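Local coordinates for protein lipolytic enzyme (Clostridium thermocellum, PDB 2VPT) that deacetylates xylan, this chain being the catalytic domain of a family 3 carbohydrate esterase from a cellulosomal protein, at residues 65-70 with 93-98. Residues are numbered along the deposited sequence; the frame is centred on the assembly and turned at random.
Sequences GWTIPQ and GNDLLL
Asp95 reaches from the start of helix 93-99 to the first turn of helix 68-82, joining two elements of the SGNH-hydrolase fold. Gly93, Asn94 and Asp95 form the X-Asn-Asp part of the Gly-X-Asn-Asp signature of block III; by analogy with relatives, Asn94 and Gly65 probably help form the oxyanion hole beside the catalytic serine.

From CB, the Asp95 side chain runs with CG anti to its carbonyl carbon (chi1 -60°), which brings the carboxylate to the N-terminal end of helix 68-82. Asp95 CG lies 3.7 Å from Thr67 CB. Beyond it, Asp95 OD2 accepts the amide of Ile68 through its syn lone pair: Ile68 N to Asp95 OD2 is 2.9 Å and the N-H...O angle, 170°, is nearly straight. Asp95 OD1 comes within 3.2 Å of Pro69 CD and accepts a hydrogen bond from Asn103 ND2.

Thr67 is the N-cap of helix 68-82, and its backbone N donates to Gln70 OE1 (2.9 Å), one half of a capping box. An anionic Asp95 would probably interact favourably with that helix's N-terminal dipole. Thr67 CG2 meets Asn94 CB at 3.9 Å, the side chains crossing at about a right angle. Nearby, one water donates to Trp66 O at 2.9 Å and accepts from Asn94 N at 3.1 Å.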
loop_
_atom_site.group_PDB
_atom_site.type_symbol
_atom_site.label_atom_id
_atom_site.label_comp_id
_atom_site.label_asym_id
_atom_site.label_seq_id
_atom_site.Cartn_x
_atom_site.Cartn_y
_atom_site.Cartn_z
ATOM N N GLY A 65 -3.751 -4.090 -8.762
ATOM C CA GLY A 65 -4.226 -5.316 -9.389
ATOM C C GLY A 65 -5.637 -5.249 -9.914
ATOM O O GLY A 65 -6.058 -6.161 -10.621
ATOM N N TRP A 66 -6.382 -4.184 -9.627
ATOM C CA TRP A 66 -7.813 -4.191 -9.907
ATOM C C TRP A 66 -8.177 -3.694 -11.291
ATOM O O TRP A 66 -7.522 -2.826 -11.862
ATOM C CB TRP A 66 -8.607 -3.416 -8.878
ATOM C CG TRP A 66 -8.730 -4.083 -7.549
ATOM C CD1 TRP A 66 -7.797 -4.851 -6.913
ATOM C CD2 TRP A 66 -9.833 -3.960 -6.647
ATOM N NE1 TRP A 66 -8.272 -5.226 -5.673
ATOM C CE2 TRP A 66 -9.516 -4.695 -5.488
ATOM C CE3 TRP A 66 -11.069 -3.310 -6.717
ATOM C CZ2 TRP A 66 -10.379 -4.780 -4.405
ATOM C CZ3 TRP A 66 -11.930 -3.414 -5.647
ATOM C CH2 TRP A 66 -11.591 -4.149 -4.508
ATOM N N THR A 67 -9.276 -4.261 -11.788
ATOM C CA THR A 67 -9.855 -3.933 -13.077
ATOM C C THR A 67 -11.137 -3.132 -12.890
ATOM O O THR A 67 -11.670 -3.020 -11.778
ATOM C CB THR A 67 -10.211 -5.231 -13.811
ATOM O OG1 THR A 67 -11.146 -5.946 -12.997
ATOM C CG2 THR A 67 -8.949 -6.084 -14.057
ATOM N N ILE A 68 -11.643 -2.591 -13.995
ATOM C CA ILE A 68 -12.901 -1.874 -14.002
ATOM C C ILE A 68 -14.058 -2.619 -13.315
ATOM O O ILE A 68 -14.721 -2.043 -12.460
ATOM C CB ILE A 68 -13.272 -1.445 -15.453
ATOM C CG1 ILE A 68 -12.371 -0.282 -15.885
ATOM C CG2 ILE A 68 -14.725 -1.051 -15.553
ATOM C CD1 ILE A 68 -12.312 -0.035 -17.368
ATOM N N PRO A 69 -14.326 -3.884 -13.693
ATOM C CA PRO A 69 -15.457 -4.549 -13.040
ATOM C C PRO A 69 -15.275 -4.782 -11.540
ATOM O O PRO A 69 -16.255 -4.793 -10.788
ATOM C CB PRO A 69 -15.596 -5.869 -13.822
ATOM C CG PRO A 69 -14.336 -6.076 -14.526
ATOM C CD PRO A 69 -13.754 -4.703 -14.778
ATOM N N GLN A 70 -14.032 -4.921 -11.090
ATOM C CA GLN A 70 -13.791 -5.064 -9.663
ATOM C C GLN A 70 -14.080 -3.759 -8.917
ATOM O O GLN A 70 -14.677 -3.762 -7.854
ATOM C CB GLN A 70 -12.368 -5.526 -9.413
ATOM C CG GLN A 70 -12.068 -6.894 -9.946
ATOM C CD GLN A 70 -10.646 -7.213 -9.636
ATOM O OE1 GLN A 70 -9.744 -6.744 -10.302
ATOM N NE2 GLN A 70 -10.425 -7.936 -8.542
ATOM N N GLY A 93 -6.250 -0.023 -17.086
ATOM C CA GLY A 93 -5.011 -0.569 -17.571
ATOM C C GLY A 93 -4.928 -2.065 -17.330
ATOM O O GLY A 93 -4.395 -2.802 -18.158
ATOM N N ASN A 94 -5.440 -2.518 -16.190
ATOM C CA ASN A 94 -5.377 -3.932 -15.881
ATOM C C ASN A 94 -6.363 -4.721 -16.738
ATOM O O ASN A 94 -6.088 -5.885 -17.065
ATOM C CB ASN A 94 -5.589 -4.227 -14.397
ATOM C CG ASN A 94 -4.430 -3.780 -13.549
ATOM O OD1 ASN A 94 -4.621 -3.169 -12.491
ATOM N ND2 ASN A 94 -3.235 -4.056 -14.001
ATOM N N ASP A 95 -7.504 -4.134 -17.087
ATOM C CA ASP A 95 -8.415 -4.820 -18.039
ATOM C C ASP A 95 -7.656 -5.182 -19.306
ATOM O O ASP A 95 -7.763 -6.308 -19.799
ATOM C CB ASP A 95 -9.623 -3.971 -18.376
ATOM C CG ASP A 95 -10.443 -3.625 -17.154
ATOM O OD1 ASP A 95 -11.588 -4.103 -17.027
ATOM O OD2 ASP A 95 -9.925 -2.868 -16.286
ATOM N N LEU A 96 -6.860 -4.256 -19.822
ATOM C CA LEU A 96 -6.068 -4.519 -21.020
ATOM C C LEU A 96 -4.944 -5.506 -20.757
ATOM O O LEU A 96 -4.853 -6.550 -21.416
ATOM C CB LEU A 96 -5.515 -3.218 -21.610
ATOM C CG LEU A 96 -4.603 -3.395 -22.826
ATOM C CD1 LEU A 96 -5.368 -4.016 -24.020
ATOM C CD2 LEU A 96 -3.971 -2.078 -23.228
ATOM N N LEU A 97 -4.101 -5.204 -19.778
ATOM C CA LEU A 97 -2.844 -5.909 -19.597
ATOM C C LEU A 97 -3.027 -7.254 -18.894
ATOM O O LEU A 97 -2.280 -8.195 -19.182
ATOM C CB LEU A 97 -1.837 -5.017 -18.844
ATOM C CG LEU A 97 -1.482 -3.718 -19.568
ATOM C CD1 LEU A 97 -0.679 -2.805 -18.638
ATOM C CD2 LEU A 97 -0.723 -3.960 -20.862
ATOM N N LEU A 98 -4.024 -7.373 -18.017
ATOM C CA LEU A 98 -4.282 -8.627 -17.287
ATOM C C LEU A 98 -5.404 -9.444 -17.911
ATOM O O LEU A 98 -5.360 -10.673 -17.856
ATOM C CB LEU A 98 -4.620 -8.374 -15.802
ATOM C CG LEU A 98 -3.469 -8.280 -14.794
ATOM C CD1 LEU A 98 -2.191 -7.715 -15.408
ATOM C CD2 LEU A 98 -3.930 -7.512 -13.543
HETATM O O HOH W 1 -7.000 -0.996 -14.038
#